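Local coordinates for Rho guanine nucleotide exchange factor 12 (Homo sapiens, PDB 1TXD), which acts as a guanine nucleotide exchange factor for the small GTPase RhoA and may couple it to the G-protein alpha subunits GNA12 and GNA13, at residues Phe69-Ile75 and Ala120-Phe124; Gln100-Leu106 and Glu193-Lys199; Val54-Leu60 and Asp142-Phe148. The protein carries 1 engineered substitution. All coordinates share one frame; numbering follows the deposited sequence.

All three contacts lie in the helical DH domain, the part of this construct that precedes the PH domain. From the N terminus, residues 54-60 end the long helix 20-57, and interaction 3 closes an 81-residue loop when 142-148 returns to them. Interaction 1 falls wholly within that loop, joining the start of helix 72-90 to helix 112-126 across 44 residues. Interaction 2 crosses both: 100-106 lies within their loops, but its partner 193-199 comes later, on helix 191-230. Interactions 1 and 3 touch, with Phe69 CE2 3.9 Å from Val54 CG1, whereas the centres of interactions 2 and 3 are about 46 Å apart.

Interaction 1: residues Phe69-Ile75 and Ala120-Phe124; sequences FSNLEDI and AAATF
Two first torsions bring Asn71 and Phe124 together: Asn71 CG stands between its own backbone N and carbonyl carbon, and the Phe124 ring carbon CG points opposite its backbone N. The amide thereby reaches helix 112-126 of the DH helical bundle, and the ring edge lies against the turn that precedes helix 72-90, with Phe69 O and Asn71 OD1 near its plane. That turn is a type II' beta turn from Phe69 to Leu72, closed by Leu72 N to Phe69 O at 2.8 Å, with Ser70 at positive phi. Asn71 occupies the N-cap position of helix 72-90, yet its side chain makes no capping bond and is spent on the neighbouring helix instead. Asn71 ND2 donates to Ala120 O over 2.9 Å with an N-H...O angle of 160°, and the acceptor lies in the amide plane. Ala120 O also takes the helical bond from Phe124 N, and two donors therefore grip one carbonyl. Asn71 OD1 lies 3.1 Å from Phe124 N, but the angle is too poor for a hydrogen bond; the amide and ring planes are 34° apart. Thr123 packs its CB against the amide, 3.6 Å from Asn71 ND2. Beyond the amide the contact is apolar. Ile75 CG2 meets Ala120 CB at 4.1 Å, while Gln170 of helix 169-186 touches both Ile75 and Phe124. Ile75 CD1 makes a CH-pi contact over one face of the Phe124 ring, 3.7 Å from its centroid and 12° off the normal.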
loop_
_atom_site.group_PDB
_atom_site.type_symbol
_atom_site.label_atom_id
_atom_site.label_comp_id
_atom_site.label_asym_id
_atom_site.label_seq_id
_atom_site.Cartn_x
_atom_site.Cartn_y
_atom_site.Cartn_z
ATOM N N PHE A 69 4.757 -11.951 -6.135
ATOM C CA PHE A 69 4.106 -11.563 -7.391
ATOM C C PHE A 69 2.596 -11.524 -7.415
ATOM O O PHE A 69 2.002 -10.980 -8.360
ATOM C CB PHE A 69 4.538 -12.582 -8.490
ATOM C CG PHE A 69 6.005 -12.580 -8.757
ATOM C CD1 PHE A 69 6.618 -11.447 -9.346
ATOM C CD2 PHE A 69 6.793 -13.714 -8.450
ATOM C CE1 PHE A 69 8.023 -11.426 -9.568
ATOM C CE2 PHE A 69 8.193 -13.716 -8.655
ATOM C CZ PHE A 69 8.812 -12.590 -9.255
ATOM N N SER A 70 1.962 -12.180 -6.439
ATOM C CA SER A 70 0.506 -12.179 -6.261
ATOM C C SER A 70 -0.204 -12.277 -7.574
ATOM O O SER A 70 -0.066 -13.294 -8.370
ATOM C CB SER A 70 0.086 -10.985 -5.374
ATOM O OG SER A 70 0.357 -9.692 -6.004
ATOM N N ASN A 71 -0.977 -11.247 -7.856
ATOM C CA ASN A 71 -1.865 -11.224 -9.028
ATOM C C ASN A 71 -1.280 -10.420 -10.166
ATOM O O ASN A 71 -2.016 -9.863 -10.918
ATOM C CB ASN A 71 -3.247 -10.705 -8.674
ATOM C CG ASN A 71 -3.242 -9.244 -8.371
ATOM O OD1 ASN A 71 -2.215 -8.709 -8.008
ATOM N ND2 ASN A 71 -4.345 -8.559 -8.655
ATOM N N LEU A 72 0.049 -10.428 -10.305
ATOM C CA LEU A 72 0.725 -9.937 -11.504
ATOM C C LEU A 72 0.061 -10.404 -12.842
ATOM O O LEU A 72 -0.155 -9.602 -13.750
ATOM C CB LEU A 72 2.219 -10.391 -11.589
ATOM C CG LEU A 72 2.936 -9.818 -12.821
ATOM C CD1 LEU A 72 2.906 -8.258 -12.827
ATOM C CD2 LEU A 72 4.404 -10.285 -12.807
ATOM N N GLU A 73 -0.286 -11.655 -12.918
ATOM C CA GLU A 73 -0.926 -12.230 -14.136
ATOM C C GLU A 73 -2.230 -11.416 -14.502
ATOM O O GLU A 73 -2.461 -11.080 -15.653
ATOM C CB GLU A 73 -1.290 -13.665 -13.854
ATOM C CG GLU A 73 -1.734 -14.569 -15.005
ATOM C CD GLU A 73 -2.148 -15.958 -14.485
ATOM O OE1 GLU A 73 -3.261 -16.455 -14.774
ATOM O OE2 GLU A 73 -1.358 -16.602 -13.754
ATOM N N ASP A 74 -3.026 -11.044 -13.500
ATOM C CA ASP A 74 -4.288 -10.349 -13.799
ATOM C C ASP A 74 -4.072 -8.879 -14.056
ATOM O O ASP A 74 -4.770 -8.290 -14.845
ATOM C CB ASP A 74 -5.350 -10.497 -12.713
ATOM C CG ASP A 74 -5.506 -11.881 -12.197
ATOM O OD1 ASP A 74 -5.458 -12.982 -12.942
ATOM O OD2 ASP A 74 -5.774 -11.949 -10.994
ATOM N N ILE A 75 -3.130 -8.240 -13.410
ATOM C CA ILE A 75 -2.949 -6.808 -13.728
ATOM C C ILE A 75 -2.326 -6.730 -15.115
ATOM O O ILE A 75 -2.639 -5.854 -15.903
ATOM C CB ILE A 75 -2.173 -5.961 -12.697
ATOM C CG1 ILE A 75 -0.917 -6.626 -12.267
ATOM C CG2 ILE A 75 -3.053 -5.601 -11.400
ATOM C CD1 ILE A 75 0.077 -5.626 -11.859
ATOM N N ALA A 120 -8.290 -5.475 -8.795
ATOM C CA ALA A 120 -7.059 -6.131 -9.195
ATOM C C ALA A 120 -5.889 -5.289 -8.717
ATOM O O ALA A 120 -4.941 -5.806 -8.111
ATOM C CB ALA A 120 -7.002 -6.338 -10.669
ATOM N N ALA A 121 -5.952 -3.995 -8.962
ATOM C CA ALA A 121 -4.887 -3.126 -8.493
ATOM C C ALA A 121 -4.786 -3.103 -6.960
ATOM O O ALA A 121 -3.693 -2.843 -6.388
ATOM C CB ALA A 121 -5.077 -1.693 -9.000
ATOM N N ALA A 122 -5.907 -3.294 -6.288
ATOM C CA ALA A 122 -5.918 -3.213 -4.789
ATOM C C ALA A 122 -5.171 -4.410 -4.230
ATOM O O ALA A 122 -4.442 -4.295 -3.232
ATOM C CB ALA A 122 -7.377 -3.199 -4.203
ATOM N N THR A 123 -5.354 -5.546 -4.893
ATOM C CA THR A 123 -4.685 -6.794 -4.510
ATOM C C THR A 123 -3.163 -6.707 -4.804
ATOM O O THR A 123 -2.328 -6.904 -3.894
ATOM C CB THR A 123 -5.330 -7.966 -5.233
ATOM O OG1 THR A 123 -6.664 -8.156 -4.721
ATOM C CG2 THR A 123 -4.622 -9.258 -4.967
ATOM N N PHE A 124 -2.798 -6.430 -6.066
ATOM C CA PHE A 124 -1.386 -6.196 -6.381
ATOM C C PHE A 124 -0.746 -5.142 -5.478
ATOM O O PHE A 124 0.222 -5.413 -4.795
ATOM C CB PHE A 124 -1.130 -5.854 -7.823
ATOM C CG PHE A 124 0.317 -5.885 -8.174
ATOM C CD1 PHE A 124 0.957 -7.064 -8.343
ATOM C CD2 PHE A 124 1.021 -4.733 -8.399
ATOM C CE1 PHE A 124 2.294 -7.116 -8.664
ATOM C CE2 PHE A 124 2.359 -4.796 -8.733
ATOM C CZ PHE A 124 2.976 -5.975 -8.878
#

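Interaction 2: residues Gln100-Leu106 and Glu193-Lys199; sequences QIGEDLL and EREKVKK
Leu106 lies at about a right angle across the Lys196 side chain, its CD1 3.9 Å from Lys196 CG. It helps join helices 102-109 and 191-230 of the DH bundle; the axes of their segments 102-106 and 193-199 approach to 8.1 Å and run nearly parallel, 23° apart. The pairing can be this close because Gly102 CA, with no side chain, sits directly against Lys196 CB. At the N-terminal end of helix 102-109, Glu193 CG anti to the backbone N and a bend at chi2 (75°) turn the buried carboxylate to backbone N-H groups. Ile101 N reaches Glu193 OE1 over 2.8 Å, nearly straight (171°), and Gly102 N reaches the same oxygen at 3.0 Å; both arrive on its syn side, Gly102 N tilted further out of the carboxylate plane and also weakly bonded to Glu193 OE2. A leucine in place of Glu193 would probably leave the N-H groups of Ile101 and Gly102 without their shared acceptor. Leu105 CD1 packs on Val197 CG2. On the more exposed side, Lys196 NZ forms a salt bridge to Glu103 OE1 at 2.8 Å. One water bridges the two segments, accepting from Glu103 N at 3.0 Å and donating to Glu193 OE2 at 2.8 Å.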
loop_
_atom_site.group_PDB
_atom_site.type_symbol
_atom_site.label_atom_id
_atom_site.label_comp_id
_atom_site.label_asym_id
_atom_site.label_seq_id
_atom_site.Cartn_x
_atom_site.Cartn_y
_atom_site.Cartn_z
ATOM N N GLN A 100 -15.087 11.014 -30.602
ATOM C CA GLN A 100 -15.657 11.023 -29.263
ATOM C C GLN A 100 -15.022 9.898 -28.479
ATOM O O GLN A 100 -14.781 8.849 -29.046
ATOM C CB GLN A 100 -17.170 10.761 -29.305
ATOM C CG GLN A 100 -17.946 11.521 -30.374
ATOM C CD GLN A 100 -17.776 13.026 -30.221
ATOM O OE1 GLN A 100 -17.961 13.554 -29.124
ATOM N NE2 GLN A 100 -17.394 13.709 -31.294
ATOM N N ILE A 101 -14.774 10.121 -27.193
ATOM C CA ILE A 101 -14.108 9.130 -26.332
ATOM C C ILE A 101 -14.695 8.978 -24.918
ATOM O O ILE A 101 -14.395 8.017 -24.231
ATOM C CB ILE A 101 -12.601 9.420 -26.251
ATOM C CG1 ILE A 101 -11.827 8.125 -26.155
ATOM C CG2 ILE A 101 -12.257 10.348 -25.056
ATOM C CD1 ILE A 101 -10.481 8.288 -25.594
ATOM N N GLY A 102 -15.542 9.910 -24.493
ATOM C CA GLY A 102 -16.115 9.876 -23.161
ATOM C C GLY A 102 -16.696 8.512 -22.847
ATOM O O GLY A 102 -16.474 7.971 -21.768
ATOM N N GLU A 103 -17.419 7.941 -23.805
ATOM C CA GLU A 103 -18.152 6.720 -23.567
ATOM C C GLU A 103 -17.191 5.556 -23.362
ATOM O O GLU A 103 -17.444 4.678 -22.545
ATOM C CB GLU A 103 -19.129 6.438 -24.727
ATOM C CG GLU A 103 -20.301 5.548 -24.344
ATOM C CD GLU A 103 -21.208 6.163 -23.280
ATOM O OE1 GLU A 103 -21.763 7.269 -23.523
ATOM O OE2 GLU A 103 -21.378 5.539 -22.207
ATOM N N ASP A 104 -16.082 5.575 -24.095
ATOM C CA ASP A 104 -15.048 4.558 -23.937
ATOM C C ASP A 104 -14.413 4.668 -22.550
ATOM O O ASP A 104 -14.258 3.698 -21.871
ATOM C CB ASP A 104 -13.988 4.679 -25.020
ATOM C CG ASP A 104 -14.580 4.690 -26.383
ATOM O OD1 ASP A 104 -15.284 3.722 -26.732
ATOM O OD2 ASP A 104 -14.421 5.652 -27.159
ATOM N N LEU A 105 -14.111 5.883 -22.137
ATOM C CA LEU A 105 -13.568 6.133 -20.815
ATOM C C LEU A 105 -14.503 5.669 -19.720
ATOM O O LEU A 105 -14.060 5.170 -18.688
ATOM C CB LEU A 105 -13.270 7.614 -20.651
ATOM C CG LEU A 105 -12.210 8.184 -21.593
ATOM C CD1 LEU A 105 -12.136 9.642 -21.330
ATOM C CD2 LEU A 105 -10.860 7.560 -21.379
ATOM N N LEU A 106 -15.796 5.798 -19.962
ATOM C CA LEU A 106 -16.794 5.304 -19.039
ATOM C C LEU A 106 -16.876 3.770 -19.004
ATOM O O LEU A 106 -17.100 3.199 -17.950
ATOM C CB LEU A 106 -18.172 5.925 -19.346
ATOM C CG LEU A 106 -18.318 7.359 -18.822
ATOM C CD1 LEU A 106 -19.755 7.934 -19.084
ATOM C CD2 LEU A 106 -17.951 7.479 -17.332
ATOM N N GLU A 193 -19.979 15.480 -24.175
ATOM C CA GLU A 193 -18.753 14.705 -24.257
ATOM C C GLU A 193 -17.854 15.002 -23.067
ATOM O O GLU A 193 -17.317 14.064 -22.451
ATOM C CB GLU A 193 -18.020 14.974 -25.567
ATOM C CG GLU A 193 -16.578 14.500 -25.621
ATOM C CD GLU A 193 -16.443 13.003 -25.785
ATOM O OE1 GLU A 193 -15.297 12.559 -25.981
ATOM O OE2 GLU A 193 -17.471 12.281 -25.733
ATOM N N ARG A 194 -17.708 16.285 -22.741
ATOM C CA ARG A 194 -16.894 16.715 -21.612
ATOM C C ARG A 194 -17.420 16.189 -20.287
ATOM O O ARG A 194 -16.632 15.773 -19.440
ATOM C CB ARG A 194 -16.771 18.234 -21.529
ATOM C CG ARG A 194 -16.017 18.767 -20.287
ATOM C CD ARG A 194 -16.466 20.155 -19.813
ATOM N NE ARG A 194 -15.756 21.205 -20.534
ATOM C CZ ARG A 194 -16.323 22.145 -21.317
ATOM N NH1 ARG A 194 -17.650 22.220 -21.507
ATOM N NH2 ARG A 194 -15.544 23.044 -21.917
ATOM N N GLU A 195 -18.735 16.203 -20.103
ATOM C CA GLU A 195 -19.310 15.683 -18.858
ATOM C C GLU A 195 -18.952 14.213 -18.589
ATOM O O GLU A 195 -18.785 13.826 -17.457
ATOM C CB GLU A 195 -20.831 15.851 -18.822
ATOM C CG GLU A 195 -21.389 16.334 -17.478
ATOM C CD GLU A 195 -20.434 17.244 -16.698
ATOM O OE1 GLU A 195 -20.200 18.398 -17.112
ATOM O OE2 GLU A 195 -19.895 16.789 -15.668
ATOM N N LYS A 196 -18.877 13.425 -19.652
ATOM C CA LYS A 196 -18.555 12.025 -19.578
ATOM C C LYS A 196 -17.092 11.837 -19.198
ATOM O O LYS A 196 -16.751 10.957 -18.373
ATOM C CB LYS A 196 -18.797 11.361 -20.926
ATOM C CG LYS A 196 -20.257 11.140 -21.235
ATOM C CD LYS A 196 -20.464 10.939 -22.728
ATOM C CE LYS A 196 -21.949 11.026 -23.094
ATOM N NZ LYS A 196 -22.322 9.977 -24.076
ATOM N N VAL A 197 -16.232 12.644 -19.817
ATOM C CA VAL A 197 -14.803 12.577 -19.562
ATOM C C VAL A 197 -14.578 12.868 -18.095
ATOM O O VAL A 197 -13.917 12.066 -17.412
ATOM C CB VAL A 197 -13.979 13.534 -20.451
ATOM C CG1 VAL A 197 -12.523 13.583 -20.007
ATOM C CG2 VAL A 197 -14.022 13.086 -21.920
ATOM N N LYS A 198 -15.156 13.964 -17.595
ATOM C CA LYS A 198 -14.989 14.339 -16.183
ATOM C C LYS A 198 -15.595 13.324 -15.215
ATOM O O LYS A 198 -15.099 13.182 -14.096
ATOM C CB LYS A 198 -15.572 15.716 -15.888
ATOM C CG LYS A 198 -14.733 16.842 -16.445
ATOM C CD LYS A 198 -15.377 18.214 -16.216
ATOM C CE LYS A 198 -15.062 18.786 -14.825
ATOM N NZ LYS A 198 -15.510 20.226 -14.741
ATOM N N LYS A 199 -16.658 12.629 -15.634
ATOM C CA LYS A 199 -17.267 11.603 -14.792
ATOM C C LYS A 199 -16.277 10.418 -14.622
ATOM O O LYS A 199 -16.025 9.979 -13.506
ATOM C CB LYS A 199 -18.621 11.149 -15.370
ATOM C CG LYS A 199 -19.297 9.920 -14.676
ATOM C CD LYS A 199 -20.823 9.949 -14.859
ATOM C CE LYS A 199 -21.467 8.557 -15.081
ATOM N NZ LYS A 199 -21.017 7.543 -14.094
HETATM O O HOH W 1 -18.462 9.650 -26.064
#

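Interaction 3: residues Val54-Leu60 and Asp142-Phe148; sequences VSREGIL and DSRFQTF
Val54 sits over one face of the Phe148 ring, CB 4.0 Å from the centroid and 22° off the normal, in the tightly packed part of this DH-domain contact. Phe145 completes that part: its CG, anti to the backbone N (chi1 177°), swings the ring to Leu60, Phe145 CD1 lying 3.7 Å from Leu60 CD2. Ile59 CG2 comes to 3.6 Å from Phe145 CB. The solvent-facing side is polar and looser. Glu57 OE2 approaches the edge of the Phe148 ring, 3.3 Å from Phe148 CD1, with the carboxylate plane turned about 80° to the ring. Arg144, likewise exposed, spreads one guanidinium face over the end of Ile59. Glu57 OE2 and Arg144 NH2 stay 5.9 Å apart, too far for a salt bridge, although their charges probably attract. At the Asp142 end, a water donates to both Ile59 O and Asp142 OD2, while Asp142 OD1 caps helix 143-154 by accepting from Arg144 N at 2.9 Å. The contact thus joins the end of helix 20-57 to the start of helix 143-154, with Leu65 of helix 62-69 against Val54 and Leu60, and Arg138 of helix 128-141 against Leu60 and Phe145.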
loop_
_atom_site.group_PDB
_atom_site.type_symbol
_atom_site.label_atom_id
_atom_site.label_comp_id
_atom_site.label_asym_id
_atom_site.label_seq_id
_atom_site.Cartn_x
_atom_site.Cartn_y
_atom_site.Cartn_z
ATOM N N VAL A 54 11.762 -17.316 -12.881
ATOM C CA VAL A 54 11.916 -17.893 -11.567
ATOM C C VAL A 54 10.975 -19.056 -11.343
ATOM O O VAL A 54 11.293 -20.002 -10.653
ATOM C CB VAL A 54 11.674 -16.827 -10.454
ATOM C CG1 VAL A 54 10.214 -16.667 -10.137
ATOM C CG2 VAL A 54 12.387 -17.243 -9.188
ATOM N N SER A 55 9.786 -18.956 -11.903
ATOM C CA SER A 55 8.795 -19.988 -11.765
ATOM C C SER A 55 9.350 -21.216 -12.509
ATOM O O SER A 55 9.336 -22.320 -11.985
ATOM C CB SER A 55 7.451 -19.467 -12.325
ATOM O OG SER A 55 6.525 -20.523 -12.464
ATOM N N ARG A 56 9.927 -21.010 -13.674
ATOM C CA ARG A 56 10.515 -22.145 -14.412
ATOM C C ARG A 56 11.701 -22.756 -13.666
ATOM O O ARG A 56 11.926 -23.942 -13.766
ATOM C CB ARG A 56 10.967 -21.720 -15.808
ATOM C CG ARG A 56 9.834 -21.630 -16.841
ATOM C CD ARG A 56 10.327 -21.628 -18.295
ATOM N NE ARG A 56 11.481 -20.738 -18.517
ATOM C CZ ARG A 56 11.420 -19.442 -18.878
ATOM N NH1 ARG A 56 10.256 -18.816 -19.078
ATOM N NH2 ARG A 56 12.559 -18.767 -19.036
ATOM N N GLU A 57 12.465 -21.956 -12.923
ATOM C CA GLU A 57 13.659 -22.493 -12.260
ATOM C C GLU A 57 13.249 -23.243 -10.993
ATOM O O GLU A 57 13.978 -24.070 -10.495
ATOM C CB GLU A 57 14.717 -21.387 -12.014
ATOM C CG GLU A 57 15.609 -21.216 -13.266
ATOM C CD GLU A 57 16.480 -19.957 -13.316
ATOM O OE1 GLU A 57 16.764 -19.507 -14.446
ATOM O OE2 GLU A 57 16.894 -19.405 -12.262
ATOM N N GLY A 58 12.054 -22.961 -10.486
ATOM C CA GLY A 58 11.543 -23.677 -9.320
ATOM C C GLY A 58 12.208 -23.324 -8.012
ATOM O O GLY A 58 12.126 -24.107 -7.084
ATOM N N ILE A 59 12.828 -22.142 -7.956
ATOM C CA ILE A 59 13.554 -21.629 -6.798
ATOM C C ILE A 59 12.627 -21.274 -5.636
ATOM O O ILE A 59 13.033 -21.416 -4.477
ATOM C CB ILE A 59 14.301 -20.254 -7.167
ATOM C CG1 ILE A 59 15.333 -20.387 -8.250
ATOM C CG2 ILE A 59 14.872 -19.577 -5.926
ATOM C CD1 ILE A 59 16.135 -21.638 -8.181
ATOM N N LEU A 60 11.464 -20.690 -5.963
ATOM C CA LEU A 60 10.456 -20.333 -4.988
ATOM C C LEU A 60 9.352 -21.368 -4.847
ATOM O O LEU A 60 9.027 -22.115 -5.752
ATOM C CB LEU A 60 9.828 -18.978 -5.291
ATOM C CG LEU A 60 10.843 -17.811 -5.452
ATOM C CD1 LEU A 60 10.123 -16.647 -5.988
ATOM C CD2 LEU A 60 11.551 -17.517 -4.178
ATOM N N ASP A 142 18.450 -17.382 0.801
ATOM C CA ASP A 142 18.573 -18.362 -0.316
ATOM C C ASP A 142 19.500 -17.906 -1.461
ATOM O O ASP A 142 19.056 -17.187 -2.392
ATOM C CB ASP A 142 17.200 -18.642 -0.897
ATOM C CG ASP A 142 17.245 -19.629 -2.014
ATOM O OD1 ASP A 142 18.310 -20.230 -2.359
ATOM O OD2 ASP A 142 16.232 -19.896 -2.602
ATOM N N SER A 143 20.742 -18.383 -1.443
ATOM C CA SER A 143 21.694 -18.097 -2.491
ATOM C C SER A 143 21.152 -18.210 -3.921
ATOM O O SER A 143 21.514 -17.424 -4.764
ATOM C CB SER A 143 22.908 -19.035 -2.390
ATOM O OG SER A 143 23.688 -18.520 -1.368
ATOM N N ARG A 144 20.325 -19.206 -4.177
ATOM C CA ARG A 144 19.841 -19.445 -5.527
ATOM C C ARG A 144 18.930 -18.324 -5.997
ATOM O O ARG A 144 18.915 -18.005 -7.188
ATOM C CB ARG A 144 19.118 -20.770 -5.625
ATOM C CG ARG A 144 19.797 -21.879 -4.891
ATOM C CD ARG A 144 19.363 -23.253 -5.313
ATOM N NE ARG A 144 19.184 -23.380 -6.758
ATOM C CZ ARG A 144 18.081 -23.862 -7.355
ATOM N NH1 ARG A 144 17.014 -24.248 -6.632
ATOM N NH2 ARG A 144 18.037 -23.945 -8.686
ATOM N N PHE A 145 18.208 -17.692 -5.057
ATOM C CA PHE A 145 17.300 -16.625 -5.417
ATOM C C PHE A 145 18.067 -15.297 -5.472
ATOM O O PHE A 145 17.773 -14.425 -6.298
ATOM C CB PHE A 145 16.167 -16.535 -4.402
ATOM C CG PHE A 145 15.218 -15.413 -4.666
ATOM C CD1 PHE A 145 14.273 -15.519 -5.668
ATOM C CD2 PHE A 145 15.281 -14.249 -3.937
ATOM C CE1 PHE A 145 13.392 -14.504 -5.937
ATOM C CE2 PHE A 145 14.399 -13.234 -4.183
ATOM C CZ PHE A 145 13.440 -13.357 -5.188
ATOM N N GLN A 146 19.027 -15.117 -4.570
ATOM C CA GLN A 146 19.925 -13.959 -4.686
ATOM C C GLN A 146 20.590 -13.967 -6.082
ATOM O O GLN A 146 20.646 -12.934 -6.782
ATOM C CB GLN A 146 20.966 -13.929 -3.569
ATOM C CG GLN A 146 21.503 -12.537 -3.273
ATOM C CD GLN A 146 22.579 -12.118 -4.264
ATOM O OE1 GLN A 146 23.215 -12.976 -4.850
ATOM N NE2 GLN A 146 22.698 -10.815 -4.525
ATOM N N THR A 147 21.106 -15.124 -6.477
ATOM C CA THR A 147 21.744 -15.236 -7.781
ATOM C C THR A 147 20.758 -14.895 -8.865
ATOM O O THR A 147 21.011 -14.030 -9.702
ATOM C CB THR A 147 22.316 -16.659 -8.018
ATOM O OG1 THR A 147 23.360 -16.928 -7.082
ATOM C CG2 THR A 147 23.065 -16.756 -9.380
ATOM N N PHE A 148 19.617 -15.564 -8.839
ATOM C CA PHE A 148 18.568 -15.318 -9.843
ATOM C C PHE A 148 18.244 -13.846 -9.997
ATOM O O PHE A 148 18.251 -13.363 -11.085
ATOM C CB PHE A 148 17.284 -16.091 -9.576
ATOM C CG PHE A 148 16.152 -15.671 -10.493
ATOM C CD1 PHE A 148 16.000 -16.258 -11.732
ATOM C CD2 PHE A 148 15.357 -14.625 -10.169
ATOM C CE1 PHE A 148 15.010 -15.859 -12.604
ATOM C CE2 PHE A 148 14.359 -14.206 -11.034
ATOM C CZ PHE A 148 14.200 -14.837 -12.262
HETATM O O HOH W 2 15.135 -22.138 -2.876
#